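Local atomic coordinates of mRNA export factor GLE1 (Saccharomyces cerevisiae, PDB entry 6B4E), a protein that serves as a nuclear pore component in mRNA export, binding inositol hexakisphosphate and acting as an enzyme activator, here represented by its C-terminal helical domain. Residues A[218-223]-A[259-264]; A[182-187]-A[236-241]. All blocks are in the same frame, centred on the assembly; numbering follows the deposited sequence.

Contact 1: residues A[218-223]-A[259-264]; sequences TPLNLI and EELTSR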
loop_
_atom_site.group_PDB
_atom_site.type_symbol
_atom_site.label_atom_id
_atom_site.label_comp_id
_atom_site.label_asym_id
_atom_site.label_seq_id
_atom_site.Cartn_x
_atom_site.Cartn_y
_atom_site.Cartn_z
ATOM N N THR A 218 16.859 5.576 -1.513
ATOM C CA THR A 218 17.018 4.948 -2.822
ATOM C C THR A 218 17.981 5.765 -3.681
ATOM O O THR A 218 17.890 6.995 -3.689
ATOM C CB THR A 218 15.649 4.839 -3.492
ATOM O OG1 THR A 218 14.860 3.892 -2.768
ATOM C CG2 THR A 218 15.736 4.396 -4.936
ATOM N N PRO A 219 18.921 5.131 -4.391
ATOM C CA PRO A 219 19.795 5.883 -5.300
ATOM C C PRO A 219 18.978 6.785 -6.213
ATOM O O PRO A 219 18.009 6.352 -6.839
ATOM C CB PRO A 219 20.517 4.779 -6.084
ATOM C CG PRO A 219 20.494 3.606 -5.187
ATOM C CD PRO A 219 19.190 3.680 -4.461
ATOM N N LEU A 220 19.366 8.059 -6.268
ATOM C CA LEU A 220 18.515 9.050 -6.913
ATOM C C LEU A 220 18.360 8.771 -8.399
ATOM O O LEU A 220 17.339 9.137 -8.986
ATOM C CB LEU A 220 19.065 10.457 -6.685
ATOM C CG LEU A 220 19.006 10.931 -5.229
ATOM C CD1 LEU A 220 19.542 12.341 -5.112
ATOM C CD2 LEU A 220 17.586 10.832 -4.650
ATOM N N ASN A 221 19.337 8.104 -9.014
ATOM C CA ASN A 221 19.218 7.742 -10.422
ATOM C C ASN A 221 18.070 6.781 -10.690
ATOM O O ASN A 221 17.721 6.571 -11.863
ATOM C CB ASN A 221 20.528 7.123 -10.903
ATOM C CG ASN A 221 20.963 5.970 -10.036
ATOM O OD1 ASN A 221 21.342 6.166 -8.871
ATOM N ND2 ASN A 221 20.907 4.760 -10.577
ATOM N N LEU A 222 17.467 6.199 -9.648
ATOM C CA LEU A 222 16.321 5.304 -9.807
ATOM C C LEU A 222 14.989 5.953 -9.466
ATOM O O LEU A 222 13.944 5.320 -9.664
ATOM C CB LEU A 222 16.491 4.065 -8.927
ATOM C CG LEU A 222 17.719 3.212 -9.263
ATOM C CD1 LEU A 222 17.746 2.053 -8.319
ATOM C CD2 LEU A 222 17.707 2.734 -10.719
ATOM N N ILE A 223 14.999 7.183 -8.960
ATOM C CA ILE A 223 13.775 7.890 -8.617
ATOM C C ILE A 223 13.116 8.382 -9.896
ATOM O O ILE A 223 13.772 8.936 -10.781
ATOM C CB ILE A 223 14.094 9.053 -7.660
ATOM C CG1 ILE A 223 14.644 8.512 -6.335
ATOM C CG2 ILE A 223 12.870 9.926 -7.404
ATOM C CD1 ILE A 223 13.667 7.677 -5.533
ATOM N N GLU A 259 10.647 18.705 0.725
ATOM C CA GLU A 259 11.599 19.756 0.372
ATOM C C GLU A 259 12.838 19.181 -0.304
ATOM O O GLU A 259 13.150 19.533 -1.445
ATOM C CB GLU A 259 12.012 20.552 1.618
ATOM C CG GLU A 259 13.107 21.581 1.360
ATOM C CD GLU A 259 12.702 22.623 0.314
ATOM O OE1 GLU A 259 13.517 22.936 -0.577
ATOM O OE2 GLU A 259 11.563 23.135 0.387
ATOM N N GLU A 260 13.545 18.277 0.380
ATOM C CA GLU A 260 14.852 17.845 -0.109
ATOM C C GLU A 260 14.734 16.951 -1.336
ATOM O O GLU A 260 15.423 17.165 -2.335
ATOM C CB GLU A 260 15.619 17.135 1.012
ATOM C CG GLU A 260 17.054 16.761 0.659
ATOM C CD GLU A 260 17.934 17.974 0.343
ATOM O OE1 GLU A 260 19.038 17.780 -0.210
ATOM O OE2 GLU A 260 17.526 19.120 0.646
ATOM N N LEU A 261 13.884 15.928 -1.281
ATOM C CA LEU A 261 13.771 15.015 -2.414
ATOM C C LEU A 261 13.250 15.736 -3.656
ATOM O O LEU A 261 13.777 15.548 -4.759
ATOM C CB LEU A 261 12.875 13.840 -2.026
ATOM C CG LEU A 261 12.781 12.693 -3.030
ATOM C CD1 LEU A 261 14.138 12.054 -3.282
ATOM C CD2 LEU A 261 11.799 11.664 -2.521
ATOM N N THR A 262 12.232 16.584 -3.501
ATOM C CA THR A 262 11.730 17.339 -4.649
ATOM C C THR A 262 12.787 18.308 -5.179
ATOM O O THR A 262 12.920 18.484 -6.397
ATOM C CB THR A 262 10.455 18.101 -4.276
ATOM O OG1 THR A 262 10.732 18.993 -3.193
ATOM C CG2 THR A 262 9.365 17.169 -3.855
ATOM N N SER A 263 13.534 18.963 -4.280
ATOM C CA SER A 263 14.572 19.898 -4.717
ATOM C C SER A 263 15.638 19.188 -5.537
ATOM O O SER A 263 16.100 19.707 -6.563
ATOM C CB SER A 263 15.227 20.589 -3.513
ATOM O OG SER A 263 14.455 21.664 -3.020
ATOM N N ARG A 264 16.061 18.007 -5.086
ATOM C CA ARG A 264 17.148 17.306 -5.752
ATOM C C ARG A 264 16.765 16.839 -7.148
ATOM O O ARG A 264 17.656 16.642 -7.981
ATOM C CB ARG A 264 17.592 16.115 -4.901
ATOM C CG ARG A 264 18.220 16.519 -3.574
ATOM C CD ARG A 264 19.600 17.100 -3.764
ATOM N NE ARG A 264 20.524 16.125 -4.332
ATOM C CZ ARG A 264 21.231 15.255 -3.618
ATOM N NH1 ARG A 264 22.049 14.413 -4.229
ATOM N NH2 ARG A 264 21.122 15.224 -2.297
#

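Contact 2: residues A[182-187]-A[236-241]; sequences LFAIIT and DAAAVQ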
loop_
_atom_site.group_PDB
_atom_site.type_symbol
_atom_site.label_atom_id
_atom_site.label_comp_id
_atom_site.label_asym_id
_atom_site.label_seq_id
_atom_site.Cartn_x
_atom_site.Cartn_y
_atom_site.Cartn_z
ATOM N N LEU A 182 -4.692 3.089 -0.797
ATOM C CA LEU A 182 -5.386 2.106 0.012
ATOM C C LEU A 182 -4.482 1.560 1.110
ATOM O O LEU A 182 -4.895 1.452 2.270
ATOM C CB LEU A 182 -5.893 0.976 -0.873
ATOM C CG LEU A 182 -6.530 -0.178 -0.095
ATOM C CD1 LEU A 182 -7.810 0.276 0.596
ATOM C CD2 LEU A 182 -6.795 -1.402 -0.988
ATOM N N PHE A 183 -3.246 1.199 0.766
ATOM C CA PHE A 183 -2.341 0.655 1.774
ATOM C C PHE A 183 -2.032 1.701 2.834
ATOM O O PHE A 183 -2.017 1.401 4.032
ATOM C CB PHE A 183 -1.057 0.162 1.111
ATOM C CG PHE A 183 -0.094 -0.511 2.061
ATOM C CD1 PHE A 183 -0.380 -1.752 2.583
ATOM C CD2 PHE A 183 1.100 0.104 2.407
ATOM C CE1 PHE A 183 0.509 -2.374 3.450
ATOM C CE2 PHE A 183 1.990 -0.510 3.263
ATOM C CZ PHE A 183 1.691 -1.751 3.787
ATOM N N ALA A 184 -1.819 2.939 2.406
ATOM C CA ALA A 184 -1.569 4.028 3.338
ATOM C C ALA A 184 -2.672 4.131 4.386
ATOM O O ALA A 184 -2.390 4.201 5.590
ATOM C CB ALA A 184 -1.422 5.338 2.571
ATOM N N ILE A 185 -3.929 4.186 3.935
ATOM C CA ILE A 185 -5.084 4.196 4.837
ATOM C C ILE A 185 -4.970 3.069 5.853
ATOM O O ILE A 185 -5.138 3.273 7.063
ATOM C CB ILE A 185 -6.392 4.070 4.028
ATOM C CG1 ILE A 185 -6.699 5.366 3.258
ATOM C CG2 ILE A 185 -7.576 3.659 4.923
ATOM C CD1 ILE A 185 -7.100 6.559 4.114
ATOM N N ILE A 186 -4.754 1.845 5.365
ATOM C CA ILE A 186 -4.731 0.695 6.260
ATOM C C ILE A 186 -3.681 0.882 7.353
ATOM O O ILE A 186 -3.918 0.538 8.520
ATOM C CB ILE A 186 -4.508 -0.598 5.451
ATOM C CG1 ILE A 186 -5.753 -0.893 4.599
ATOM C CG2 ILE A 186 -4.198 -1.775 6.381
ATOM C CD1 ILE A 186 -5.617 -2.039 3.620
ATOM N N THR A 187 -2.509 1.424 7.008
ATOM C CA THR A 187 -1.464 1.536 8.018
ATOM C C THR A 187 -1.810 2.540 9.109
ATOM O O THR A 187 -1.260 2.433 10.209
ATOM C CB THR A 187 -0.098 1.916 7.424
ATOM O OG1 THR A 187 -0.111 3.255 6.906
ATOM C CG2 THR A 187 0.367 0.923 6.345
ATOM N N ASP A 236 -1.946 12.435 1.261
ATOM C CA ASP A 236 -3.366 12.751 1.358
ATOM C C ASP A 236 -4.110 11.737 2.214
ATOM O O ASP A 236 -5.118 12.081 2.842
ATOM C CB ASP A 236 -4.003 12.809 -0.039
ATOM C CG ASP A 236 -3.699 14.098 -0.787
ATOM O OD1 ASP A 236 -3.583 14.031 -2.024
ATOM O OD2 ASP A 236 -3.616 15.166 -0.162
ATOM N N ALA A 237 -3.651 10.481 2.225
ATOM C CA ALA A 237 -4.288 9.412 2.979
ATOM C C ALA A 237 -3.845 9.305 4.438
ATOM O O ALA A 237 -4.617 8.795 5.260
ATOM C CB ALA A 237 -3.999 8.056 2.319
ATOM N N ALA A 238 -2.614 9.734 4.788
ATOM C CA ALA A 238 -2.057 9.338 6.079
ATOM C C ALA A 238 -1.134 10.354 6.737
ATOM O O ALA A 238 -0.700 10.095 7.860
ATOM C CB ALA A 238 -1.305 8.009 5.915
ATOM N N ALA A 239 -0.831 11.504 6.122
ATOM C CA ALA A 239 0.166 12.394 6.733
ATOM C C ALA A 239 -0.269 12.878 8.117
ATOM O O ALA A 239 0.553 12.952 9.044
ATOM C CB ALA A 239 0.463 13.579 5.820
ATOM N N VAL A 240 -1.544 13.221 8.281
ATOM C CA VAL A 240 -2.029 13.680 9.585
ATOM C C VAL A 240 -1.722 12.649 10.667
ATOM O O VAL A 240 -1.242 12.977 11.760
ATOM C CB VAL A 240 -3.538 13.974 9.505
ATOM C CG1 VAL A 240 -4.156 14.040 10.902
ATOM C CG2 VAL A 240 -3.748 15.261 8.722
ATOM N N GLN A 241 -2.019 11.385 10.381
ATOM C CA GLN A 241 -1.853 10.337 11.373
ATOM C C GLN A 241 -0.392 9.948 11.554
ATOM O O GLN A 241 -0.003 9.497 12.638
ATOM C CB GLN A 241 -2.680 9.119 10.976
ATOM C CG GLN A 241 -4.168 9.348 11.016
ATOM C CD GLN A 241 -4.687 10.119 9.812
ATOM O OE1 GLN A 241 -4.085 10.118 8.729
ATOM N NE2 GLN A 241 -5.833 10.766 9.990
#

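Contact 1: residues A[218-223]-A[259-264]
The short 3-10 turn at Leu220 faces the end of helix 225-264 at Arg264, the two CA atoms standing 8.4 Å apart, and no hydrogen bond crosses the gap. That end returns beside the helix's own start, where Phe228 lies next to both segments, touching Ile223 and Leu261. The turn is set by Leu222 N bonding to Pro219 O and Ile223 N to Leu220 O, which presents Leu220 to the helix. Leu220 makes the close contacts from the loop and uses its two methyl branches for different partners. With CG beside the backbone N and opposite the carbonyl carbon (chi1 -67°), its isobutyl end extends toward the helix. CD2 meets CD1 of Leu261 at 3.9 Å, the two chains passing side by side and pointing opposite ways. Leu261 begins from a side of the helix not aimed at the loop, but its CG lies anti to the backbone N (chi1 -173°), which brings a methyl across to the interface. Buried there, it also packs on Leu231, an inward role that suits a branched aliphatic chain.

The other branch, CD1, sits over one face of the Arg264 guanidinium, 3.4 Å from NH1 and displaced toward the rim of the group. The arginine chain bends at chi2 and chi3 and crosses Leu220 at about a right angle. Arginine suits this exposed margin: its flat face takes the methyl while Glu260 OE1 lies in plane at its edge, a long salt bridge of 3.9 Å to NH2. A chain of another protein also packs on Glu260, Leu261 and Arg264. This is loop-to-helix-end packing in an all-helical domain, Leu261 buried and Leu220 bridging from it to the exposed Arg264, within the region of Gle1 that interacts with Nup42, Dbp5 and Gfd1.

Contact 2: residues A[182-187]-A[236-241]
Apolar contact between Ala184 and Ala237 lies at the centre of this buried crossing, with their CB atoms 3.8 Å apart. One-carbon side chains on both surfaces let the axes of the short helical segments come to 8.1 Å; the segments run in the same general direction, 23° apart. Ala238 adds its methyl beside that of Ala184, CB to CB at 4.3 Å. Ile185 supplies the longer arm. Its CB does not aim straight at the partner helix, but CG1 lies beside the backbone N (chi1 -72°) and a second bend (chi2 -70°) turns CD1 to within 3.9 Å of Ala237 CB. CD1 also makes a van der Waals contact with Ala237 O at 3.5 Å. The beta-branched chain thus covers the Ala237 methyl from beside Ala184, and it also touches Ala108 and Phe291.

Polar contacts lie within the helices or lead out to neighbours. Thr187 OG1 donates to Ala184 O at 2.8 Å, approaching off the C=O direction and tilted from the carbonyl plane. Ser208 OG is this hydroxyl's other partner. Ala237 O receives a hydrogen bond from Arg188 NE near the kink, where Ala238 departs from helical geometry and the backbone hydrogen-bond pattern is broken at Val240 and Gln241. What results is close alanine-mediated helix packing in the interior of an all-helical domain, joining helix 169-188 to the kinked part of helix 225-264.

How the contacts relate
From the N terminus the segments come in the order 182-187, 218-223, 236-241 and 259-264, and the two contacts cross instead of nesting. Contact 2 closes a loop of 48 residues, running from helix 169-188 through helix 206-216 into helix 225-264. Contact 1 opens inside that loop, just before helix 225-264, and closes at its C-terminal end after 35 residues. Between these points the helix doubles back, probably by way of the kink in contact 2. The contacts do not touch, their nearest atoms being about 12 Å apart: one fastens this helix in the interior, the other at the domain's margin.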